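Local coordinates for protein metal-dependent phosphohydrolase, HDOD domain-containing (Geobacter sulfurreducens, PDB 3HC1) that is of unknown function but binds two iron ions in an HD-type site and is probably a metal-dependent phosphohydrolase, at residues R116-I129 with I292-L305. Sequence-based numbering, arbitrary orientation.
With FE (Fe (III) ion), chain C.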
# COMPACT_ATOMS: atom_id res chain seq x y z
N ARG A 116 -6.11 14.56 0.27
CA ARG A 116 -6.51 13.22 -0.11
C ARG A 116 -5.56 12.59 -1.10
O ARG A 116 -5.15 11.42 -0.96
CB ARG A 116 -7.91 13.23 -0.72
CG ARG A 116 -8.98 13.55 0.28
CD ARG A 116 -10.31 13.70 -0.43
NE ARG A 116 -10.50 15.01 -1.03
CZ ARG A 116 -11.07 16.08 -0.46
NH1 ARG A 116 -11.51 16.07 0.80
NH2 ARG A 116 -11.19 17.18 -1.18
N SER A 117 -5.21 13.37 -2.11
CA SER A 117 -4.38 12.89 -3.21
C SER A 117 -2.98 12.51 -2.78
O SER A 117 -2.35 11.70 -3.42
CB SER A 117 -4.24 13.97 -4.28
OG SER A 117 -3.59 15.09 -3.72
N THR A 118 -2.47 13.16 -1.75
CA THR A 118 -1.13 12.86 -1.23
C THR A 118 -1.03 11.40 -0.72
O THR A 118 -0.10 10.66 -1.04
CB THR A 118 -0.80 13.90 -0.11
OG1 THR A 118 -0.81 15.18 -0.74
CG2 THR A 118 0.60 13.71 0.54
N LEU A 119 -2.01 11.02 0.08
CA LEU A 119 -2.01 9.70 0.68
C LEU A 119 -2.30 8.63 -0.37
O LEU A 119 -1.67 7.59 -0.36
CB LEU A 119 -3.00 9.63 1.86
CG LEU A 119 -2.37 10.13 3.19
CD1 LEU A 119 -1.84 11.57 3.12
CD2 LEU A 119 -3.36 9.98 4.33
N TRP A 120 -3.24 8.89 -1.27
CA TRP A 120 -3.54 7.95 -2.32
C TRP A 120 -2.37 7.70 -3.28
O TRP A 120 -1.99 6.55 -3.55
CB TRP A 120 -4.80 8.41 -3.09
CG TRP A 120 -5.08 7.60 -4.33
CD1 TRP A 120 -4.98 8.01 -5.62
CD2 TRP A 120 -5.56 6.25 -4.36
NE1 TRP A 120 -5.36 6.99 -6.47
CE2 TRP A 120 -5.70 5.89 -5.71
CE3 TRP A 120 -5.83 5.30 -3.38
CZ2 TRP A 120 -6.13 4.61 -6.11
CZ3 TRP A 120 -6.25 4.05 -3.76
CH2 TRP A 120 -6.42 3.72 -5.14
N ALA A 121 -1.80 8.77 -3.81
CA ALA A 121 -0.71 8.67 -4.77
C ALA A 121 0.47 7.88 -4.18
O ALA A 121 1.04 6.99 -4.81
CB ALA A 121 -0.24 10.12 -5.27
N HIS A 122 0.82 8.20 -2.94
CA HIS A 122 1.90 7.49 -2.24
C HIS A 122 1.58 5.98 -2.05
O HIS A 122 2.44 5.11 -2.24
CB HIS A 122 2.14 8.13 -0.87
CG HIS A 122 3.03 7.32 0.03
ND1 HIS A 122 4.36 7.10 -0.27
CD2 HIS A 122 2.77 6.64 1.16
CE1 HIS A 122 4.89 6.36 0.70
NE2 HIS A 122 3.95 6.06 1.57
N SER A 123 0.33 5.71 -1.66
CA SER A 123 -0.12 4.34 -1.41
C SER A 123 -0.16 3.52 -2.69
O SER A 123 0.34 2.36 -2.72
CB SER A 123 -1.48 4.33 -0.70
OG SER A 123 -1.38 4.91 0.61
N LEU A 124 -0.73 4.11 -3.76
CA LEU A 124 -0.72 3.48 -5.08
C LEU A 124 0.70 3.24 -5.60
O LEU A 124 0.97 2.19 -6.18
CB LEU A 124 -1.50 4.31 -6.11
CG LEU A 124 -1.75 3.68 -7.49
CD1 LEU A 124 -2.42 2.28 -7.37
CD2 LEU A 124 -2.63 4.65 -8.30
N GLY A 125 1.60 4.20 -5.38
CA GLY A 125 3.00 4.06 -5.79
C GLY A 125 3.68 2.90 -5.08
O GLY A 125 4.29 2.06 -5.71
N VAL A 126 3.55 2.86 -3.76
CA VAL A 126 4.05 1.78 -2.95
C VAL A 126 3.50 0.40 -3.39
O VAL A 126 4.28 -0.56 -3.54
CB VAL A 126 3.87 2.04 -1.42
CG1 VAL A 126 4.22 0.77 -0.52
CG2 VAL A 126 4.77 3.25 -1.03
N ALA A 127 2.18 0.31 -3.59
CA ALA A 127 1.58 -0.93 -4.07
C ALA A 127 2.30 -1.39 -5.34
O ALA A 127 2.72 -2.57 -5.47
CB ALA A 127 0.07 -0.74 -4.36
N ARG A 128 2.39 -0.48 -6.31
CA ARG A 128 2.89 -0.83 -7.65
C ARG A 128 4.36 -1.19 -7.65
O ARG A 128 4.78 -2.14 -8.34
CB ARG A 128 2.64 0.29 -8.65
CG ARG A 128 1.21 0.40 -9.06
CD ARG A 128 0.94 1.55 -10.02
NE ARG A 128 -0.45 1.58 -10.39
CZ ARG A 128 -1.03 2.43 -11.24
NH1 ARG A 128 -0.32 3.37 -11.87
NH2 ARG A 128 -2.32 2.31 -11.50
N ILE A 129 5.16 -0.42 -6.93
CA ILE A 129 6.59 -0.70 -6.83
C ILE A 129 6.84 -1.97 -6.04
O ILE A 129 7.69 -2.79 -6.44
CB ILE A 129 7.39 0.50 -6.22
CG1 ILE A 129 7.44 1.58 -7.31
CG2 ILE A 129 8.83 0.06 -5.76
CD1 ILE A 129 7.80 2.91 -6.90
N ILE A 292 10.70 5.72 -12.66
CA ILE A 292 9.93 6.37 -11.60
C ILE A 292 9.21 7.66 -12.06
O ILE A 292 8.13 7.91 -11.62
CB ILE A 292 10.79 6.62 -10.33
CG1 ILE A 292 9.95 7.06 -9.14
CG2 ILE A 292 11.90 7.62 -10.61
CD1 ILE A 292 8.93 6.10 -8.70
N VAL A 293 9.77 8.42 -13.00
CA VAL A 293 9.03 9.55 -13.54
C VAL A 293 7.71 9.07 -14.19
O VAL A 293 6.61 9.61 -13.93
CB VAL A 293 9.91 10.37 -14.51
CG1 VAL A 293 9.07 11.37 -15.37
CG2 VAL A 293 10.97 11.08 -13.68
N GLU A 294 7.84 8.07 -15.03
CA GLU A 294 6.67 7.43 -15.65
C GLU A 294 5.71 6.81 -14.62
O GLU A 294 4.48 6.99 -14.73
CB GLU A 294 7.11 6.39 -16.64
CG GLU A 294 7.64 7.03 -17.90
CD GLU A 294 8.58 6.14 -18.67
OE1 GLU A 294 9.62 5.70 -18.10
OE2 GLU A 294 8.29 5.92 -19.87
N ILE A 295 6.26 6.16 -13.61
CA ILE A 295 5.39 5.54 -12.56
C ILE A 295 4.58 6.63 -11.85
O ILE A 295 3.35 6.56 -11.74
CB ILE A 295 6.22 4.71 -11.55
CG1 ILE A 295 6.75 3.42 -12.19
CG2 ILE A 295 5.40 4.37 -10.31
CD1 ILE A 295 7.97 2.84 -11.45
N ARG A 296 5.27 7.71 -11.47
CA ARG A 296 4.61 8.85 -10.84
C ARG A 296 3.55 9.50 -11.71
O ARG A 296 2.49 9.88 -11.21
CB ARG A 296 5.65 9.91 -10.43
CG ARG A 296 6.51 9.52 -9.28
CD ARG A 296 7.11 10.75 -8.53
NE ARG A 296 7.91 11.58 -9.40
CZ ARG A 296 9.23 11.47 -9.62
NH1 ARG A 296 10.00 10.56 -9.03
NH2 ARG A 296 9.81 12.32 -10.46
N ALA A 297 3.83 9.65 -13.00
CA ALA A 297 2.83 10.17 -13.93
C ALA A 297 1.55 9.30 -13.94
O ALA A 297 0.42 9.82 -13.91
CB ALA A 297 3.39 10.32 -15.34
N ALA A 298 1.74 7.99 -14.00
CA ALA A 298 0.64 7.07 -14.11
C ALA A 298 -0.20 7.14 -12.80
O ALA A 298 -1.43 7.36 -12.81
CB ALA A 298 1.18 5.64 -14.37
N VAL A 299 0.49 7.02 -11.67
CA VAL A 299 -0.16 7.18 -10.38
C VAL A 299 -0.99 8.46 -10.30
O VAL A 299 -2.18 8.43 -9.92
CB VAL A 299 0.85 7.13 -9.21
CG1 VAL A 299 0.22 7.60 -7.95
CG2 VAL A 299 1.37 5.72 -9.04
N ASP A 300 -0.40 9.58 -10.70
CA ASP A 300 -1.03 10.89 -10.51
C ASP A 300 -2.23 11.03 -11.39
O ASP A 300 -3.16 11.76 -11.07
CB ASP A 300 -0.06 12.01 -10.83
CG ASP A 300 0.93 12.28 -9.70
OD1 ASP A 300 0.81 11.72 -8.57
OD2 ASP A 300 1.84 13.08 -9.96
N GLU A 301 -2.23 10.33 -12.51
CA GLU A 301 -3.26 10.53 -13.48
C GLU A 301 -4.49 9.65 -13.29
O GLU A 301 -5.56 10.02 -13.76
CB GLU A 301 -2.68 10.40 -14.87
CG GLU A 301 -1.83 11.65 -15.24
CD GLU A 301 -0.66 11.34 -16.18
OE1 GLU A 301 -0.79 10.46 -17.06
OE2 GLU A 301 0.40 11.99 -16.01
N LEU A 302 -4.38 8.56 -12.54
CA LEU A 302 -5.39 7.50 -12.63
C LEU A 302 -6.75 7.93 -12.13
O LEU A 302 -7.74 7.90 -12.87
CB LEU A 302 -4.96 6.24 -11.88
CG LEU A 302 -6.03 5.15 -11.82
CD1 LEU A 302 -6.23 4.53 -13.19
CD2 LEU A 302 -5.66 4.12 -10.78
N PHE A 303 -6.80 8.27 -10.84
CA PHE A 303 -7.97 8.87 -10.24
C PHE A 303 -7.46 10.20 -9.69
O PHE A 303 -6.32 10.28 -9.17
CB PHE A 303 -8.56 8.02 -9.10
CG PHE A 303 -9.05 6.64 -9.50
CD1 PHE A 303 -10.04 6.48 -10.46
CD2 PHE A 303 -8.54 5.49 -8.87
CE1 PHE A 303 -10.50 5.21 -10.81
CE2 PHE A 303 -8.99 4.22 -9.21
CZ PHE A 303 -9.97 4.08 -10.18
N LEU A 304 -8.33 11.20 -9.81
CA LEU A 304 -8.13 12.54 -9.27
C LEU A 304 -8.88 12.63 -7.94
O LEU A 304 -10.13 12.65 -7.95
CB LEU A 304 -8.72 13.57 -10.27
N LEU A 305 -8.18 12.67 -6.80
CA LEU A 305 -8.86 12.75 -5.49
C LEU A 305 -8.84 14.18 -4.91
O LEU A 305 -7.90 14.85 -5.38
CB LEU A 305 -8.21 11.84 -4.47
CG LEU A 305 -7.92 10.37 -4.72
CD1 LEU A 305 -8.12 9.67 -3.36
CD2 LEU A 305 -8.79 9.75 -5.78
OXT LEU A 305 -9.64 14.62 -3.99
FE FE C . 4.30 5.07 3.52
O HOH W 1 -9.58 17.05 -3.74
O HOH W 2 -4.85 8.18 -9.18
O HOH W 3 2.39 3.68 -11.85
O HOH W 4 4.99 4.23 5.18
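Val299 sits as a knob in a hole formed by Ala121, Leu124, Gly125 and Arg128, where the axes of segments 116-129 and 292-302 approach to 9.2 Å at 131°. A chi1 of 167° turns Val299 CG1 against the Ala121 backbone, 3.5 Å from Ala121 CA, a tight contact, while Val299 CG2 lies beside Gly125, 4.0 Å from Gly125 N. The extended Arg128 chain carries its guanidinium past Ala298 and Leu302; Leu124 CD2 covers one face, and an in-plane water links Arg128 NH1 to Ile295 O. Further along, Ile129 CD1 meets Ile292 CD1 at 3.8 Å.

Beyond residue 302 the tail turns toward the start of helix 116-136. Leu305 lays CD2 over one face of the Trp120 indole, and Trp120 CZ2 approaches the edge of the Phe303 ring. One water accepts from Trp120 NE1 and Phe303 N and donates to Val299 O, tying the indole to the helix end. Arg116 NE makes a salt bridge to the terminal carboxylate, 3.1 Å from Leu305 OXT, with the oxygen near the guanidinium plane and an N-H...O angle of 159°; Arg116 NH1 hydrogen-bonds to Gly110 O. The C-terminal helix thus packs on a helix of the HD-domain fold that supplies His122, whose NE2 binds iron together with His152, Asp153, Asp238 and Glu249.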